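Local structure of beta-agarase D (Zobellia galactanivorans, 4ASM) at residues E72-T77 and E326-Q331; A101-T106 and R115-A120. The protein cleaves the beta-1,4-linkages of agarose at random with retention of anomeric configuration, through the GH16 catalytic domain described here. All blocks are in the same frame, centred on the assembly; numbering follows the deposited sequence.

Contact 1 of 2, residues E72-T77 and E326-Q331; sequences EGPGPT and EDQSWQ. With IMD (imidazole), chain C.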
loop_
_atom_site.group_PDB
_atom_site.type_symbol
_atom_site.label_atom_id
_atom_site.label_comp_id
_atom_site.label_asym_id
_atom_site.label_seq_id
_atom_site.Cartn_x
_atom_site.Cartn_y
_atom_site.Cartn_z
ATOM N N GLU A 72 -14.198 3.980 -9.092
ATOM C CA GLU A 72 -13.209 4.317 -10.102
ATOM C C GLU A 72 -11.941 4.953 -9.564
ATOM O O GLU A 72 -11.073 5.323 -10.329
ATOM C CB GLU A 72 -13.831 5.118 -11.256
ATOM C CG GLU A 72 -14.795 4.283 -12.134
ATOM C CD GLU A 72 -15.196 5.015 -13.418
ATOM O OE1 GLU A 72 -15.674 6.159 -13.327
ATOM O OE2 GLU A 72 -15.031 4.427 -14.519
ATOM N N GLY A 73 -11.850 5.071 -8.244
ATOM C CA GLY A 73 -10.635 5.596 -7.616
ATOM C C GLY A 73 -10.829 6.850 -6.790
ATOM O O GLY A 73 -11.869 7.525 -6.859
ATOM N N PRO A 74 -9.826 7.165 -5.970
ATOM C CA PRO A 74 -9.858 8.329 -5.092
ATOM C C PRO A 74 -9.543 9.597 -5.864
ATOM O O PRO A 74 -8.991 9.540 -6.977
ATOM C CB PRO A 74 -8.739 8.012 -4.091
ATOM C CG PRO A 74 -7.744 7.264 -4.902
ATOM C CD PRO A 74 -8.561 6.405 -5.835
ATOM N N GLY A 75 -9.843 10.749 -5.273
ATOM C CA GLY A 75 -9.463 12.005 -5.905
ATOM C C GLY A 75 -9.964 12.101 -7.334
ATOM O O GLY A 75 -11.074 11.657 -7.639
ATOM N N PRO A 76 -9.143 12.685 -8.221
ATOM C CA PRO A 76 -9.503 12.747 -9.624
ATOM C C PRO A 76 -8.971 11.526 -10.406
ATOM O O PRO A 76 -8.805 11.602 -11.628
ATOM C CB PRO A 76 -8.828 14.048 -10.059
ATOM C CG PRO A 76 -7.522 13.997 -9.307
ATOM C CD PRO A 76 -7.883 13.416 -7.952
ATOM N N THR A 77 -8.719 10.405 -9.716
ATOM C CA THR A 77 -8.329 9.160 -10.398
ATOM C C THR A 77 -9.514 8.535 -11.127
ATOM O O THR A 77 -10.622 8.487 -10.600
ATOM C CB THR A 77 -7.840 8.126 -9.394
ATOM O OG1 THR A 77 -6.790 8.699 -8.608
ATOM C CG2 THR A 77 -7.314 6.837 -10.084
ATOM N N GLU A 326 -2.519 5.739 -8.071
ATOM C CA GLU A 326 -3.597 6.636 -7.631
ATOM C C GLU A 326 -3.168 8.081 -7.601
ATOM O O GLU A 326 -2.052 8.396 -7.188
ATOM C CB GLU A 326 -4.090 6.268 -6.224
ATOM C CG GLU A 326 -4.788 4.923 -6.178
ATOM C CD GLU A 326 -5.181 4.516 -4.765
ATOM O OE1 GLU A 326 -5.049 5.340 -3.823
ATOM O OE2 GLU A 326 -5.648 3.364 -4.603
ATOM N N ASP A 327 -4.091 8.949 -8.010
ATOM C CA ASP A 327 -4.032 10.384 -7.774
ATOM C C ASP A 327 -4.985 10.660 -6.606
ATOM O O ASP A 327 -6.195 10.796 -6.788
ATOM C CB ASP A 327 -4.484 11.112 -9.051
ATOM C CG ASP A 327 -4.124 12.586 -9.057
ATOM O OD1 ASP A 327 -3.846 13.136 -7.976
ATOM O OD2 ASP A 327 -4.147 13.202 -10.146
ATOM N N GLN A 328 -4.443 10.702 -5.395
ATOM C CA GLN A 328 -5.293 10.803 -4.190
ATOM C C GLN A 328 -5.790 12.220 -3.949
ATOM O O GLN A 328 -5.149 13.197 -4.355
ATOM C CB GLN A 328 -4.560 10.229 -2.974
ATOM C CG GLN A 328 -4.210 8.753 -3.210
ATOM C CD GLN A 328 -3.425 8.101 -2.086
ATOM O OE1 GLN A 328 -3.256 6.866 -2.050
ATOM N NE2 GLN A 328 -2.915 8.907 -1.196
ATOM N N SER A 329 -6.930 12.347 -3.268
ATOM C CA SER A 329 -7.543 13.647 -3.069
ATOM C C SER A 329 -6.619 14.670 -2.441
ATOM O O SER A 329 -6.560 15.802 -2.907
ATOM C CB SER A 329 -8.812 13.521 -2.220
ATOM O OG SER A 329 -9.737 12.647 -2.826
ATOM N N TRP A 330 -5.907 14.281 -1.381
ATOM C CA TRP A 330 -5.045 15.246 -0.666
ATOM C C TRP A 330 -3.912 15.774 -1.559
ATOM O O TRP A 330 -3.592 16.980 -1.547
ATOM C CB TRP A 330 -4.515 14.644 0.660
ATOM C CG TRP A 330 -3.485 13.541 0.480
ATOM C CD1 TRP A 330 -3.683 12.311 -0.059
ATOM C CD2 TRP A 330 -2.096 13.613 0.818
ATOM N NE1 TRP A 330 -2.507 11.589 -0.057
ATOM C CE2 TRP A 330 -1.514 12.373 0.471
ATOM C CE3 TRP A 330 -1.286 14.616 1.386
ATOM C CZ2 TRP A 330 -0.157 12.102 0.670
ATOM C CZ3 TRP A 330 0.057 14.344 1.586
ATOM C CH2 TRP A 330 0.612 13.098 1.217
ATOM N N GLN A 331 -3.317 14.881 -2.349
ATOM C CA GLN A 331 -2.272 15.287 -3.271
ATOM C C GLN A 331 -2.841 16.203 -4.350
ATOM O O GLN A 331 -2.249 17.238 -4.664
ATOM C CB GLN A 331 -1.625 14.044 -3.909
ATOM C CG GLN A 331 -0.706 13.229 -2.986
ATOM C CD GLN A 331 0.656 13.902 -2.755
ATOM O OE1 GLN A 331 1.694 13.499 -3.325
ATOM N NE2 GLN A 331 0.651 14.900 -1.921
HETATM N N1 IMD C . -4.539 2.073 -0.071
HETATM C C2 IMD C . -5.256 2.198 -1.200
HETATM N N3 IMD C . -4.558 2.961 -2.066
HETATM C C4 IMD C . -3.386 3.318 -1.491
HETATM C C5 IMD C . -3.379 2.749 -0.225
#
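Thr77 OG1 takes the backbone N-H of Asp327 at 2.8 Å from N, in a bond bent to 142° at the hydrogen. The torsion behind this sets OG1 beside the threonine's own backbone N and opposite its carbonyl carbon (chi1 -55°), which turns the hydroxyl to the 326-331 chain. Two prolines pack against Glu326 and Asp327. Pro74 lies across the Glu326 side chain at about a right angle, its CG 3.5 Å from Glu326 OE1 and also against the CB and CG methylenes. Pro76 crosses Asp327 in the same way, with CG 3.6 Å from OD2, while its CD sits 3.3 Å from the Asp327 carbonyl O. Between the prolines the backbones come so close that Gly75 CA is 3.8 Å from Ser329 CA. A weak CA-H...O contact from Gly75 to Asp327 O uses this closeness.

Behind these groups, a type II' turn from Pro74 to Thr77, closed by Thr77 N to Pro74 O at 2.9 Å, sets the curve of the loop. The Asp327 carboxylate is held by hydroxyls on both oxygens, OD2 by Thr118 and OD1 by Ser337, and this fixes its plane beside Pro76. On the cleft side, Glu326 OE2 accepts a nearly straight bond from N3 of a bound imidazole (2.8 Å, 167°) and another from Asn324 ND2. The imidazole, probably from the crystallisation liquor, is also bonded to Glu160, the nucleophile by similarity. Glu326 is a substrate-binding residue by similarity, which is consistent with the packing of the 72-77 loop on the strand-to-helix junction, where strand 320-326 leads into helix 329-333, forming part of the wall of the GH16 agarase cleft.

Contact 2 of 2, residues A101-T106 and R115-A120; sequences ATKSFT and RPETRA
With CG opposite its backbone N (chi1 180°) and the chain extended, Glu117 reaches past Ala101 and Thr102; in the modelled conformer, one of two, OE1 lies 3.6 Å from Lys103 CB, a tentative contact. Phe105 CG stands between its own N and carbonyl carbon (chi1 57°), a setting that carries the ring toward Arg115, whose CG meets it at the edge, near the ring plane, 3.8 Å from CE1. Ring and guanidinium are turned 71° apart; the arginine bends at chi2, and its NE and NH2 bond to the carbonyls of Ala332 and Glu333.

The backbones form the antiparallel beta hairpin of strands 102-106 and 112-125. Lys103 and Arg115 are a hydrogen-bonded pair, with Lys103 N to Arg115 O at 2.9 Å and Arg115 N to Lys103 O at 3.1 Å. Thr102 and Pro116 make a non-hydrogen-bonded pair beyond, CA to CA 4.2 Å, their side chains diverging. Past the proline the pairing is picked up by Glu117 N to Ala101 O at 3.0 Å. Lys103 NZ runs on to the carbonyl of Thr77.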
loop_
_atom_site.group_PDB
_atom_site.type_symbol
_atom_site.label_atom_id
_atom_site.label_comp_id
_atom_site.label_asym_id
_atom_site.label_seq_id
_atom_site.Cartn_x
_atom_site.Cartn_y
_atom_site.Cartn_z
ATOM N N ALA A 101 -10.129 16.664 -19.805
ATOM C CA ALA A 101 -10.877 15.772 -18.928
ATOM C C ALA A 101 -10.589 16.168 -17.489
ATOM O O ALA A 101 -9.426 16.329 -17.090
ATOM C CB ALA A 101 -10.504 14.302 -19.177
ATOM N N THR A 102 -11.652 16.332 -16.722
ATOM C CA THR A 102 -11.557 16.695 -15.310
ATOM C C THR A 102 -12.409 15.757 -14.449
ATOM O O THR A 102 -13.293 15.037 -14.957
ATOM C CB THR A 102 -12.028 18.158 -15.058
ATOM O OG1 THR A 102 -13.406 18.269 -15.419
ATOM C CG2 THR A 102 -11.217 19.135 -15.883
ATOM N N LYS A 103 -12.145 15.744 -13.147
ATOM C CA LYS A 103 -12.938 14.941 -12.226
ATOM C C LYS A 103 -13.126 15.677 -10.920
ATOM O O LYS A 103 -12.182 16.291 -10.415
ATOM C CB LYS A 103 -12.319 13.549 -11.977
ATOM C CG LYS A 103 -13.077 12.699 -10.939
ATOM C CD LYS A 103 -12.697 11.238 -11.015
ATOM C CE LYS A 103 -13.467 10.381 -10.010
ATOM N NZ LYS A 103 -13.229 8.939 -10.286
ATOM N N SER A 104 -14.344 15.576 -10.386
ATOM C CA SER A 104 -14.732 16.185 -9.122
ATOM C C SER A 104 -14.624 15.169 -7.986
ATOM O O SER A 104 -14.887 13.964 -8.154
ATOM C CB SER A 104 -16.167 16.706 -9.237
ATOM O OG SER A 104 -16.670 17.087 -7.974
ATOM N N PHE A 105 -14.227 15.662 -6.815
ATOM C CA PHE A 105 -14.147 14.867 -5.609
ATOM C C PHE A 105 -14.312 15.808 -4.417
ATOM O O PHE A 105 -14.177 17.031 -4.552
ATOM C CB PHE A 105 -12.804 14.116 -5.514
ATOM C CG PHE A 105 -11.588 15.032 -5.580
ATOM C CD1 PHE A 105 -11.071 15.448 -6.795
ATOM C CD2 PHE A 105 -10.954 15.438 -4.414
ATOM C CE1 PHE A 105 -9.955 16.301 -6.843
ATOM C CE2 PHE A 105 -9.844 16.282 -4.462
ATOM C CZ PHE A 105 -9.340 16.709 -5.668
ATOM N N THR A 106 -14.594 15.224 -3.263
ATOM C CA THR A 106 -14.803 16.006 -2.048
ATOM C C THR A 106 -13.447 16.433 -1.480
ATOM O O THR A 106 -12.592 15.589 -1.157
ATOM C CB THR A 106 -15.620 15.219 -1.034
ATOM O OG1 THR A 106 -16.873 14.899 -1.657
ATOM C CG2 THR A 106 -15.876 16.061 0.210
ATOM N N ARG A 115 -10.208 18.708 -10.453
ATOM C CA ARG A 115 -8.828 18.728 -10.916
ATOM C C ARG A 115 -8.778 17.952 -12.219
ATOM O O ARG A 115 -9.728 17.235 -12.528
ATOM C CB ARG A 115 -7.894 18.087 -9.873
ATOM C CG ARG A 115 -7.759 18.831 -8.548
ATOM C CD ARG A 115 -7.028 20.139 -8.720
ATOM N NE ARG A 115 -6.848 20.816 -7.430
ATOM C CZ ARG A 115 -7.699 21.685 -6.867
ATOM N NH1 ARG A 115 -8.857 22.007 -7.437
ATOM N NH2 ARG A 115 -7.381 22.220 -5.688
ATOM N N PRO A 116 -7.681 18.078 -12.991
ATOM C CA PRO A 116 -7.518 17.207 -14.156
ATOM C C PRO A 116 -7.643 15.737 -13.785
ATOM O O PRO A 116 -7.107 15.287 -12.766
ATOM C CB PRO A 116 -6.086 17.500 -14.621
ATOM C CG PRO A 116 -5.834 18.921 -14.184
ATOM C CD PRO A 116 -6.545 19.011 -12.847
ATOM N N GLU A 117 -8.367 14.984 -14.607
ATOM C CA GLU A 117 -8.554 13.560 -14.347
ATOM C C GLU A 117 -7.302 12.771 -14.684
ATOM O O GLU A 117 -6.694 12.966 -15.724
ATOM C CB GLU A 117 -9.739 12.999 -15.143
ATOM C CG GLU A 117 -9.954 11.516 -14.901
ATOM C CD GLU A 117 -11.265 11.010 -15.436
ATOM O OE1 GLU A 117 -12.324 11.441 -14.936
ATOM O OE2 GLU A 117 -11.225 10.158 -16.347
ATOM N N THR A 118 -6.925 11.874 -13.791
ATOM C CA THR A 118 -5.764 11.018 -14.015
ATOM C C THR A 118 -6.231 9.595 -14.251
ATOM O O THR A 118 -6.759 8.938 -13.344
ATOM C CB THR A 118 -4.799 11.054 -12.832
ATOM O OG1 THR A 118 -4.367 12.413 -12.648
ATOM C CG2 THR A 118 -3.585 10.181 -13.136
ATOM N N ARG A 119 -6.029 9.130 -15.477
ATOM C CA ARG A 119 -6.370 7.759 -15.829
ATOM C C ARG A 119 -5.245 6.879 -15.322
ATOM O O ARG A 119 -4.080 7.241 -15.446
ATOM C CB ARG A 119 -6.504 7.625 -17.349
ATOM C CG ARG A 119 -7.476 8.653 -17.967
ATOM C CD ARG A 119 -7.798 8.331 -19.435
ATOM N NE ARG A 119 -6.602 8.150 -20.253
ATOM C CZ ARG A 119 -6.616 7.751 -21.523
ATOM N NH1 ARG A 119 -7.783 7.523 -22.137
ATOM N NH2 ARG A 119 -5.467 7.591 -22.174
ATOM N N ALA A 120 -5.581 5.717 -14.760
ATOM C CA ALA A 120 -4.550 4.863 -14.147
ATOM C C ALA A 120 -4.978 3.403 -14.099
ATOM O O ALA A 120 -6.144 3.107 -13.995
ATOM C CB ALA A 120 -4.260 5.355 -12.727
#

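In the fold
The two contacts lie side by side, their centres 7 Å apart, on the same side of the GH16 domain. Along the chain the order is 72-77, 101-106, 115-120, 326-331, so contact 2 is nested within the long loop that contact 1 closes. Two side-chain hydrogen bonds join them directly, and Phe105 packs against Ser329 as Pro76 does against the carbonyl of Pro116. Strand 112-125 pairs with 77-79 in parallel and with 320-326 antiparallel, so it runs beside both arms of contact 1. The surface hairpin thus backs the 72-77 loop, which packs on the end of strand 320-326, where Glu326 probably faces the substrate.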